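Sensor protein (Vibrio cholerae O1 biovar El Tor, PDB 3MXQ) is probably a sensor histidine kinase that uses ATP to phosphorylate a protein histidine, represented here by its N-terminal PAS sensor domain. Local coordinates at residues N66-F71 with Y77-I82. Sequence-based numbering, arbitrary orientation.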
ATOM      1  N   ASN A  66       5.814 -29.301   4.077  1.00 43.96           N
ATOM      2  CA  ASN A  66       5.361 -29.045   5.441  1.00 38.72           C
ATOM      3  C   ASN A  66       6.228 -27.990   6.159  1.00 37.36           C
ATOM      4  O   ASN A  66       7.445 -28.153   6.253  1.00 37.09           O
ATOM      5  CB  ASN A  66       5.375 -30.376   6.203  1.00 37.21           C
ATOM      6  CG  ASN A  66       4.773 -30.284   7.598  1.00 32.79           C
ATOM      7  OD1 ASN A  66       4.764 -29.226   8.242  1.00 31.15           O
ATOM      8  ND2 ASN A  66       4.281 -31.413   8.082  1.00 30.49           N
ATOM      9  N   ILE A  67       5.603 -26.925   6.674  1.00 35.60           N
ATOM     10  CA  ILE A  67       6.344 -25.866   7.378  1.00 34.55           C
ATOM     11  C   ILE A  67       7.107 -26.433   8.556  1.00 36.56           C
ATOM     12  O   ILE A  67       8.226 -26.014   8.846  1.00 36.19           O
ATOM     13  CB  ILE A  67       5.436 -24.786   7.981  1.00 33.46           C
ATOM     14  CG1 ILE A  67       4.235 -24.536   7.112  1.00 32.80           C
ATOM     15  CG2 ILE A  67       6.172 -23.453   8.107  1.00 32.37           C
ATOM     16  CD1 ILE A  67       3.495 -23.304   7.561  1.00 34.96           C
ATOM     17  N   LEU A  68       6.469 -27.374   9.242  1.00 39.48           N
ATOM     18  CA  LEU A  68       7.013 -27.971  10.447  1.00 42.45           C
ATOM     19  C   LEU A  68       8.291 -28.728  10.143  1.00 44.29           C
ATOM     20  O   LEU A  68       9.191 -28.775  10.972  1.00 44.51           O
ATOM     21  CB  LEU A  68       5.967 -28.858  11.135  1.00 42.36           C
ATOM     22  CG  LEU A  68       4.657 -28.151  11.526  1.00 42.23           C
ATOM     23  CD1 LEU A  68       3.639 -29.124  12.053  1.00 41.95           C
ATOM     24  CD2 LEU A  68       4.874 -27.051  12.550  1.00 41.54           C
ATOM     25  N   GLU A  69       8.385 -29.291   8.942  1.00 46.04           N
ATOM     26  CA  GLU A  69       9.621 -29.950   8.512  1.00 47.80           C
ATOM     27  C   GLU A  69      10.685 -28.958   8.026  1.00 47.80           C
ATOM     28  O   GLU A  69      11.881 -29.195   8.207  1.00 48.00           O
ATOM     29  CB  GLU A  69       9.337 -31.011   7.447  1.00 48.31           C
ATOM     30  CG  GLU A  69       8.479 -32.170   7.960  1.00 50.71           C
ATOM     31  CD  GLU A  69       8.018 -33.122   6.861  1.00 53.79           C
ATOM     32  OE1 GLU A  69       7.902 -32.696   5.687  1.00 54.64           O
ATOM     33  OE2 GLU A  69       7.760 -34.306   7.178  1.00 54.91           O
ATOM     34  N   LEU A  70      10.248 -27.850   7.428  1.00 47.58           N
ATOM     35  CA  LEU A  70      11.164 -26.861   6.863  1.00 46.90           C
ATOM     36  C   LEU A  70      11.810 -25.990   7.920  1.00 46.43           C
ATOM     37  O   LEU A  70      12.895 -25.462   7.712  1.00 46.42           O
ATOM     38  CB  LEU A  70      10.468 -25.995   5.816  1.00 46.86           C
ATOM     39  CG  LEU A  70      10.275 -26.625   4.429  1.00 46.91           C
ATOM     40  CD1 LEU A  70       9.351 -25.795   3.562  1.00 46.20           C
ATOM     41  CD2 LEU A  70      11.609 -26.848   3.715  1.00 47.29           C
ATOM     42  N   PHE A  71      11.150 -25.843   9.060  1.00 45.97           N
ATOM     43  CA  PHE A  71      11.689 -25.018  10.132  1.00 45.65           C
ATOM     44  C   PHE A  71      11.623 -25.730  11.461  1.00 46.11           C
ATOM     45  O   PHE A  71      11.018 -25.219  12.394  1.00 46.25           O
ATOM     46  CB  PHE A  71      10.934 -23.695  10.214  1.00 45.12           C
ATOM     47  CG  PHE A  71      10.972 -22.916   8.949  1.00 43.56           C
ATOM     48  CD1 PHE A  71       9.878 -22.917   8.088  1.00 42.71           C
ATOM     49  CD2 PHE A  71      12.110 -22.199   8.597  1.00 42.16           C
ATOM     50  CE1 PHE A  71       9.918 -22.207   6.894  1.00 42.10           C
ATOM     51  CE2 PHE A  71      12.161 -21.486   7.406  1.00 41.56           C
ATOM     52  CZ  PHE A  71      11.064 -21.490   6.553  1.00 41.45           C
ATOM     53  N   TYR A  77       6.365 -24.515  18.470  1.00 42.67           N
ATOM     54  CA  TYR A  77       5.693 -23.259  18.682  1.00 41.42           C
ATOM     55  C   TYR A  77       4.651 -23.021  17.578  1.00 40.51           C
ATOM     56  O   TYR A  77       3.480 -22.749  17.863  1.00 40.41           O
ATOM     57  CB  TYR A  77       6.732 -22.136  18.751  1.00 41.42           C
ATOM     58  CG  TYR A  77       6.154 -20.796  19.089  1.00 41.82           C
ATOM     59  CD1 TYR A  77       6.216 -19.742  18.180  1.00 42.16           C
ATOM     60  CD2 TYR A  77       5.535 -20.577  20.317  1.00 42.40           C
ATOM     61  CE1 TYR A  77       5.673 -18.501  18.491  1.00 42.89           C
ATOM     62  CE2 TYR A  77       4.985 -19.350  20.632  1.00 42.78           C
ATOM     63  CZ  TYR A  77       5.060 -18.317  19.723  1.00 43.27           C
ATOM     64  OH  TYR A  77       4.511 -17.100  20.046  1.00 44.18           O
ATOM     65  N   LEU A  78       5.086 -23.167  16.329  1.00 39.23           N
ATOM     66  CA  LEU A  78       4.235 -23.018  15.161  1.00 37.94           C
ATOM     67  C   LEU A  78       3.009 -23.916  15.167  1.00 37.48           C
ATOM     68  O   LEU A  78       1.915 -23.466  14.808  1.00 37.58           O
ATOM     69  CB  LEU A  78       5.038 -23.271  13.886  1.00 37.86           C
ATOM     70  CG  LEU A  78       5.476 -22.041  13.092  1.00 37.42           C
ATOM     71  CD1 LEU A  78       6.171 -22.448  11.795  1.00 36.40           C
ATOM     72  CD2 LEU A  78       4.283 -21.152  12.799  1.00 37.15           C
ATOM     73  N   LYS A  79       3.188 -25.180  15.550  1.00 36.67           N
ATOM     74  CA  LYS A  79       2.078 -26.116  15.630  1.00 36.11           C
ATOM     75  C   LYS A  79       1.063 -25.682  16.680  1.00 35.97           C
ATOM     76  O   LYS A  79      -0.145 -25.802  16.464  1.00 35.65           O
ATOM     77  CB  LYS A  79       2.561 -27.531  15.911  1.00 35.92           C
ATOM     78  CG  LYS A  79       1.496 -28.601  15.657  1.00 36.29           C
ATOM     79  CD  LYS A  79       2.046 -30.014  15.832  1.00 36.99           C
ATOM     80  CE  LYS A  79       1.065 -31.055  15.334  1.00 37.35           C
ATOM     81  NZ  LYS A  79      -0.048 -31.265  16.296  1.00 38.17           N
ATOM     82  N   ARG A  80       1.541 -25.159  17.806  1.00 35.72           N
ATOM     83  CA  ARG A  80       0.622 -24.701  18.832  1.00 36.22           C
ATOM     84  C   ARG A  80      -0.182 -23.505  18.333  1.00 35.48           C
ATOM     85  O   ARG A  80      -1.374 -23.387  18.595  1.00 35.48           O
ATOM     86  CB  ARG A  80       1.337 -24.377  20.147  1.00 36.92           C
ATOM     87  CG  ARG A  80       0.367 -24.141  21.305  1.00 39.73           C
ATOM     88  CD  ARG A  80       1.057 -23.952  22.634  1.00 45.95           C
ATOM     89  NE  ARG A  80       1.576 -25.218  23.174  1.00 51.38           N
ATOM     90  CZ  ARG A  80       0.824 -26.203  23.686  1.00 53.10           C
ATOM     91  NH1 ARG A  80      -0.502 -26.107  23.717  1.00 54.74           N
ATOM     92  NH2 ARG A  80       1.400 -27.301  24.144  1.00 52.92           N
ATOM     93  N   LYS A  81       0.480 -22.624  17.603  1.00 34.81           N
ATOM     94  CA  LYS A  81      -0.175 -21.471  17.043  1.00 33.97           C
ATOM     95  C   LYS A  81      -1.180 -21.855  15.965  1.00 33.75           C
ATOM     96  O   LYS A  81      -2.321 -21.393  15.992  1.00 34.03           O
ATOM     97  CB  LYS A  81       0.859 -20.506  16.501  1.00 33.80           C
ATOM     98  CG  LYS A  81       1.705 -19.889  17.563  1.00 33.96           C
ATOM     99  CD  LYS A  81       0.848 -19.122  18.529  1.00 35.83           C
ATOM    100  CE  LYS A  81       1.659 -18.017  19.175  1.00 37.41           C
ATOM    101  NZ  LYS A  81       0.785 -16.973  19.778  1.00 38.93           N
ATOM    102  N   ILE A  82      -0.772 -22.700  15.026  1.00 33.27           N
ATOM    103  CA  ILE A  82      -1.663 -23.092  13.944  1.00 33.05           C
ATOM    104  C   ILE A  82      -2.836 -23.911  14.475  1.00 33.54           C
ATOM    105  O   ILE A  82      -3.980 -23.738  14.052  1.00 33.29           O
ATOM    106  CB  ILE A  82      -0.910 -23.855  12.856  1.00 32.96           C
ATOM    107  CG1 ILE A  82       0.118 -22.935  12.191  1.00 32.70           C
ATOM    108  CG2 ILE A  82      -1.874 -24.381  11.793  1.00 32.69           C
ATOM    109  CD1 ILE A  82       1.290 -23.673  11.606  1.00 32.46           C
TER
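Ile67 swings CG2 anti to its backbone N and Leu68 sets CG anti to its own carbonyl carbon (chi1 -58°), and these torsions bring CG2 of Ile67 and the methyls of Leu68, both on the short helix 67-70, up against Leu78 and Lys79 on helix 75-88. The CG2 methyl of Ile67 meets CD1 of Leu78 at 3.8 Å, the two side chains crossing at about a right angle. At the next residue, nearer the surface, Leu68 sets its CD2 methyl where Leu78 passes into Lys79, 4.0 Å from CB of Leu78 and 3.9 Å from the backbone N of Lys79. Its other methyl, CD1, reaches the aliphatic part of Lys79, with CD of the lysine 4.2 Å away, while NZ runs on to a salt bridge with Asp83. The contact is made by van der Waals packing, and no hydrogen bond joins residues 66-71 to 77-82; the CA atoms of Leu68 and Leu78, the nearest pair between the two segments, are 7.4 Å apart. Asn66 caps the start of the short helix, its OD1 accepting from N of Leu68 at 2.7 Å along a bent path (139° at the hydrogen). On the sheet side, Ile67 and Leu78 both touch Leu139 of strand 134-145, and Ile67 also touches Ile44. Short helices packed over one face of a five-stranded antiparallel sheet of order 2-1-5-4-3 are characteristic of the PAS fold, and this contact joins two of them.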